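Local structure of alpha-glucosidase (Pseudoalteromonas sp. K8, 5HQA) at residues A[38-43]-A[123-128]; A[190-195]-A[216-221]. The protein is a glycoside hydrolase family 97 alpha-glucosidase that cleaves alpha-glucosidic bonds, holds calcium near its sugar-binding pocket and is activated by chloride. All coordinates share one frame; numbering follows the deposited sequence.

In the fold
Following the chain from its N terminus, residues 38-43 of strand 30-42 meet residues 123-128 of strand 122-134. Interaction 1 thereby closes a loop of 79 residues holding strands 53-67, 75-89, 95-104 and 107-114, all members of a second antiparallel sheet. Interaction 2 comes later and closes a shorter loop, which contains strand 204-209, by bringing 190-195 against 216-221. The two loops follow in series, neither nesting nor crossing. Their centres lie about 10 Å apart, and strand 122-134, next to both 30-42 and 218-221, joins them: I125 probably bonds through its N to V218 O, and E128 OE1 to Y192 OH. Both contacts belong to the N-terminal mutarotase-like region.

Interaction 1: A[38-43]-A[123-128]; sequences LGFEFK and IEITKE
A classic beta bulge joins E41 of strand 30-42 to T126 and K127 of the antiparallel strand 122-134. The evidence is that two consecutive amides converge on one acceptor: T126 N lies 2.9 Å from E41 O, and K127 N lies 3.1 Å from the same E41 O. Both come from one face of that carbonyl, K127 N standing 40° out of its plane. The return bond, E41 N to K127 O at 2.8 Å, is nearly straight (169°). Beyond the bulge the register has slipped by one, so K43 N bonds to E124 O at 2.9 Å.

The slip sets I125 opposite F42, and I125 then spans two aromatic rings. With CG1 anti to its carbonyl carbon (chi1 -62°) and the chain extended to CD1, one branch serves both: I125 CG1 is 3.8 Å from F42 CE1, while I125 CD1 approaches F40 CD1 at 4.1 Å. I123 CD1 also meets the F42 ring, 3.7 Å from CE1. An alanine in place of I125 would probably take this shared aliphatic support from both rings, leaving a gap beside F40 and F42 and more freedom for the rings to turn.

Away from the aromatic rings the contact turns polar. One water links E41 OE1 to T126 OG1. K43 and E124 run side by side into a long salt bridge, K43 NZ to E124 OE2 at 3.8 Å, which a second water spans. On the F40 side, buried E128 has its carboxylate engaged by T130, R229 and Y192. Bulged antiparallel pairing over an aromatic-aliphatic layer fits the twisted beta-sandwich expected of the mutarotase-like N-terminal region of family 97 enzymes.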
loop_
_atom_site.group_PDB
_atom_site.type_symbol
_atom_site.label_atom_id
_atom_site.label_comp_id
_atom_site.label_asym_id
_atom_site.label_seq_id
_atom_site.Cartn_x
_atom_site.Cartn_y
_atom_site.Cartn_z
ATOM N N LEU A 38 2.528 27.682 4.286
ATOM C CA LEU A 38 3.729 27.016 3.799
ATOM C C LEU A 38 4.924 27.506 4.605
ATOM O O LEU A 38 4.966 28.675 5.001
ATOM C CB LEU A 38 3.973 27.325 2.316
ATOM C CG LEU A 38 2.827 26.941 1.380
ATOM C CD1 LEU A 38 3.013 27.598 0.019
ATOM C CD2 LEU A 38 2.737 25.434 1.246
ATOM N N GLY A 39 5.900 26.629 4.846
ATOM C CA GLY A 39 7.133 27.063 5.482
ATOM C C GLY A 39 7.740 26.004 6.391
ATOM O O GLY A 39 7.317 24.850 6.401
ATOM N N PHE A 40 8.759 26.437 7.150
ATOM C CA PHE A 40 9.544 25.570 8.027
ATOM C C PHE A 40 9.950 26.306 9.297
ATOM O O PHE A 40 10.200 27.514 9.281
ATOM C CB PHE A 40 10.860 25.089 7.389
ATOM C CG PHE A 40 10.689 24.297 6.133
ATOM C CD1 PHE A 40 10.383 22.946 6.186
ATOM C CD2 PHE A 40 10.870 24.893 4.900
ATOM C CE1 PHE A 40 10.238 22.204 5.012
ATOM C CE2 PHE A 40 10.723 24.160 3.719
ATOM C CZ PHE A 40 10.407 22.818 3.778
ATOM N N GLU A 41 10.065 25.542 10.388
ATOM C CA GLU A 41 10.836 25.928 11.562
ATOM C C GLU A 41 11.975 24.934 11.754
ATOM O O GLU A 41 11.833 23.743 11.448
ATOM C CB GLU A 41 9.960 25.982 12.824
ATOM C CG GLU A 41 8.907 27.068 12.739
ATOM C CD GLU A 41 8.042 27.169 13.980
ATOM O OE1 GLU A 41 8.267 26.406 14.944
ATOM O OE2 GLU A 41 7.133 28.025 13.988
ATOM N N PHE A 42 13.104 25.431 12.270
ATOM C CA PHE A 42 14.325 24.659 12.451
ATOM C C PHE A 42 14.747 24.723 13.908
ATOM O O PHE A 42 14.332 25.612 14.653
ATOM C CB PHE A 42 15.476 25.190 11.585
ATOM C CG PHE A 42 15.125 25.348 10.136
ATOM C CD1 PHE A 42 15.197 24.268 9.276
ATOM C CD2 PHE A 42 14.741 26.584 9.634
ATOM C CE1 PHE A 42 14.880 24.415 7.930
ATOM C CE2 PHE A 42 14.418 26.737 8.290
ATOM C CZ PHE A 42 14.490 25.652 7.440
ATOM N N LYS A 43 15.601 23.780 14.305
ATOM C CA LYS A 43 16.084 23.774 15.678
ATOM C C LYS A 43 16.890 25.029 15.972
ATOM O O LYS A 43 16.709 25.671 17.015
ATOM C CB LYS A 43 16.923 22.527 15.945
ATOM C CG LYS A 43 17.542 22.522 17.328
ATOM C CD LYS A 43 18.329 21.256 17.582
ATOM C CE LYS A 43 19.136 21.390 18.855
ATOM N NZ LYS A 43 20.187 20.341 18.912
ATOM N N ILE A 123 21.285 21.555 9.008
ATOM C CA ILE A 123 20.043 22.043 9.584
ATOM C C ILE A 123 19.217 20.862 10.063
ATOM O O ILE A 123 19.392 19.720 9.629
ATOM C CB ILE A 123 19.239 22.927 8.607
ATOM C CG1 ILE A 123 18.908 22.175 7.330
ATOM C CG2 ILE A 123 20.014 24.192 8.268
ATOM C CD1 ILE A 123 17.476 21.796 7.260
ATOM N N GLU A 124 18.326 21.154 11.001
ATOM C CA GLU A 124 17.410 20.162 11.544
ATOM C C GLU A 124 16.020 20.774 11.538
ATOM O O GLU A 124 15.748 21.713 12.295
ATOM C CB GLU A 124 17.830 19.739 12.951
ATOM C CG GLU A 124 19.211 19.111 12.984
ATOM C CD GLU A 124 19.616 18.670 14.371
ATOM O OE1 GLU A 124 19.771 17.449 14.588
ATOM O OE2 GLU A 124 19.767 19.541 15.250
ATOM N N ILE A 125 15.153 20.263 10.667
ATOM C CA ILE A 125 13.775 20.725 10.642
ATOM C C ILE A 125 13.067 20.228 11.892
ATOM O O ILE A 125 13.104 19.032 12.213
ATOM C CB ILE A 125 13.063 20.232 9.377
ATOM C CG1 ILE A 125 13.725 20.799 8.126
ATOM C CG2 ILE A 125 11.559 20.573 9.422
ATOM C CD1 ILE A 125 13.243 20.115 6.872
ATOM N N THR A 126 12.422 21.149 12.611
ATOM C CA THR A 126 11.597 20.788 13.750
ATOM C C THR A 126 10.111 20.898 13.461
ATOM O O THR A 126 9.316 20.283 14.176
ATOM C CB THR A 126 11.936 21.664 14.960
ATOM O OG1 THR A 126 11.847 23.042 14.579
ATOM C CG2 THR A 126 13.355 21.369 15.442
ATOM N N LYS A 127 9.719 21.653 12.437
ATOM C CA LYS A 127 8.316 21.699 12.043
ATOM C C LYS A 127 8.231 22.075 10.576
ATOM O O LYS A 127 8.919 22.998 10.130
ATOM C CB LYS A 127 7.521 22.701 12.894
ATOM C CG LYS A 127 6.010 22.590 12.700
ATOM C CD LYS A 127 5.241 23.400 13.728
ATOM C CE LYS A 127 5.615 22.977 15.141
ATOM N NZ LYS A 127 5.258 21.567 15.436
ATOM N N GLU A 128 7.404 21.356 9.831
ATOM C CA GLU A 128 6.984 21.781 8.505
ATOM C C GLU A 128 5.621 22.451 8.664
ATOM O O GLU A 128 4.697 21.845 9.218
ATOM C CB GLU A 128 6.916 20.598 7.536
ATOM C CG GLU A 128 6.545 21.030 6.127
ATOM C CD GLU A 128 6.491 19.883 5.133
ATOM O OE1 GLU A 128 7.315 18.942 5.250
ATOM O OE2 GLU A 128 5.627 19.933 4.225
HETATM O O HOH W 1 9.706 24.149 15.717
HETATM O O HOH W 2 22.000 19.467 17.001
#

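Interaction 2: A[190-195]-A[216-221]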
loop_
_atom_site.group_PDB
_atom_site.type_symbol
_atom_site.label_atom_id
_atom_site.label_comp_id
_atom_site.label_asym_id
_atom_site.label_seq_id
_atom_site.Cartn_x
_atom_site.Cartn_y
_atom_site.Cartn_z
ATOM N N VAL A 190 11.682 10.147 0.590
ATOM C CA VAL A 190 13.091 9.773 0.523
ATOM C C VAL A 190 13.881 10.710 1.426
ATOM O O VAL A 190 13.778 11.933 1.284
ATOM C CB VAL A 190 13.638 9.862 -0.915
ATOM C CG1 VAL A 190 15.127 9.515 -0.941
ATOM C CG2 VAL A 190 12.851 8.952 -1.843
ATOM N N ASP A 191 14.672 10.141 2.338
ATOM C CA ASP A 191 15.541 10.914 3.237
ATOM C C ASP A 191 14.775 12.034 3.945
ATOM O O ASP A 191 15.214 13.186 4.004
ATOM C CB ASP A 191 16.748 11.485 2.487
ATOM C CG ASP A 191 17.770 12.104 3.429
ATOM O OD1 ASP A 191 17.928 11.561 4.547
ATOM O OD2 ASP A 191 18.390 13.136 3.075
ATOM N N TYR A 192 13.619 11.685 4.497
ATOM C CA TYR A 192 12.755 12.667 5.130
ATOM C C TYR A 192 11.836 11.910 6.074
ATOM O O TYR A 192 11.732 10.682 6.009
ATOM C CB TYR A 192 11.969 13.446 4.076
ATOM C CG TYR A 192 11.483 14.834 4.462
ATOM C CD1 TYR A 192 12.305 15.954 4.302
ATOM C CD2 TYR A 192 10.178 15.032 4.928
ATOM C CE1 TYR A 192 11.848 17.229 4.624
ATOM C CE2 TYR A 192 9.710 16.308 5.247
ATOM C CZ TYR A 192 10.554 17.397 5.093
ATOM O OH TYR A 192 10.092 18.654 5.402
ATOM N N ALA A 193 11.191 12.650 6.967
ATOM C CA ALA A 193 10.263 12.067 7.928
ATOM C C ALA A 193 8.864 12.002 7.328
ATOM O O ALA A 193 8.441 12.920 6.621
ATOM C CB ALA A 193 10.240 12.894 9.217
ATOM N N ALA A 194 8.138 10.921 7.623
ATOM C CA ALA A 194 6.773 10.808 7.123
ATOM C C ALA A 194 5.895 11.911 7.698
ATOM O O ALA A 194 6.084 12.365 8.829
ATOM C CB ALA A 194 6.160 9.448 7.470
ATOM N N MET A 195 4.912 12.326 6.905
ATOM C CA MET A 195 3.931 13.318 7.318
ATOM C C MET A 195 2.711 12.621 7.916
ATOM O O MET A 195 2.107 11.748 7.286
ATOM C CB MET A 195 3.523 14.180 6.126
ATOM C CG MET A 195 2.478 15.231 6.439
ATOM S SD MET A 195 2.082 16.194 4.948
ATOM C CE MET A 195 1.199 14.984 3.941
ATOM N N VAL A 216 14.089 16.126 16.922
ATOM C CA VAL A 216 14.017 16.832 15.646
ATOM C C VAL A 216 13.370 15.927 14.607
ATOM O O VAL A 216 13.314 14.703 14.757
ATOM C CB VAL A 216 15.396 17.329 15.175
ATOM C CG1 VAL A 216 16.063 18.182 16.262
ATOM C CG2 VAL A 216 16.289 16.166 14.742
ATOM N N ALA A 217 12.857 16.546 13.541
ATOM C CA ALA A 217 12.160 15.789 12.507
ATOM C C ALA A 217 13.097 15.335 11.388
ATOM O O ALA A 217 13.151 14.142 11.069
ATOM C CB ALA A 217 11.004 16.615 11.935
ATOM N N VAL A 218 13.816 16.268 10.757
ATOM C CA VAL A 218 14.585 15.947 9.553
ATOM C C VAL A 218 15.959 16.585 9.639
ATOM O O VAL A 218 16.073 17.796 9.857
ATOM C CB VAL A 218 13.890 16.420 8.261
ATOM C CG1 VAL A 218 14.711 15.974 7.038
ATOM C CG2 VAL A 218 12.457 15.905 8.184
ATOM N N LYS A 219 16.997 15.783 9.421
ATOM C CA LYS A 219 18.368 16.262 9.352
ATOM C C LYS A 219 18.777 16.413 7.891
ATOM O O LYS A 219 18.663 15.461 7.110
ATOM C CB LYS A 219 19.301 15.289 10.074
ATOM C CG LYS A 219 18.906 15.017 11.523
ATOM C CD LYS A 219 19.709 13.861 12.126
ATOM C CE LYS A 219 19.326 13.611 13.576
ATOM N NZ LYS A 219 20.040 12.434 14.147
ATOM N N LYS A 220 19.238 17.606 7.519
ATOM C CA LYS A 220 19.725 17.871 6.173
ATOM C C LYS A 220 21.038 18.639 6.250
ATOM O O LYS A 220 21.341 19.312 7.240
ATOM C CB LYS A 220 18.711 18.678 5.339
ATOM C CG LYS A 220 17.400 17.955 5.045
ATOM C CD LYS A 220 17.588 16.845 4.007
ATOM C CE LYS A 220 16.243 16.322 3.527
ATOM N NZ LYS A 220 16.404 15.317 2.437
ATOM N N GLN A 221 21.824 18.540 5.188
ATOM C CA GLN A 221 23.016 19.361 5.039
ATOM C C GLN A 221 22.861 20.177 3.763
ATOM O O GLN A 221 22.899 19.624 2.659
ATOM C CB GLN A 221 24.271 18.503 5.001
ATOM C CG GLN A 221 25.536 19.317 4.936
ATOM C CD GLN A 221 26.765 18.443 4.933
ATOM O OE1 GLN A 221 27.146 17.890 3.894
ATOM N NE2 GLN A 221 27.391 18.297 6.100
HETATM O O HOH W 3 13.772 15.107 1.315
HETATM O O HOH W 4 20.422 14.175 4.542
#
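A217 begins the contact through its backbone: A217 O is 3.7 Å from the methyl CB of A193. V218 follows and carries the apolar part. Its CG2 stands over the centre of the ring of Y192, whose hydroxyl bonds to E128; this CG2 is 3.7 Å from the ring centroid and only 5° off the ring normal, a well-centred CH-pi contact. The other branch, V218 CG1, meets the same Y192 ring at CD1, 3.6 Å away, and CG2 also packs against A193 CB at 3.9 Å.

K219 adds its carbonyl: a water bound to D191 OD2 donates a second, weak hydrogen bond to K219 O. K220 then bends at chi2 and sends its chain past the edge of the Y192 ring to D191. There NZ is gripped twice, by D191 O at 2.9 Å and by D191 OD2 at 3.0 Å, the latter a salt bridge met from above the carboxylate plane. D191 has CG beside its own carbonyl carbon (chi1 -171°), which lets both oxygens reach one ammonium; a further water ties NZ to V190 O. The second carboxylate oxygen, OD1, accepts from Q413 and N417, a pairing likely to keep the carboxylate from turning.

The loop between strands 181-187 and 195-199 is thus fastened to strand 218-221 of the mutarotase-like beta-sandwich, with D191 reaching on to helix 413-428 of the TIM-barrel region.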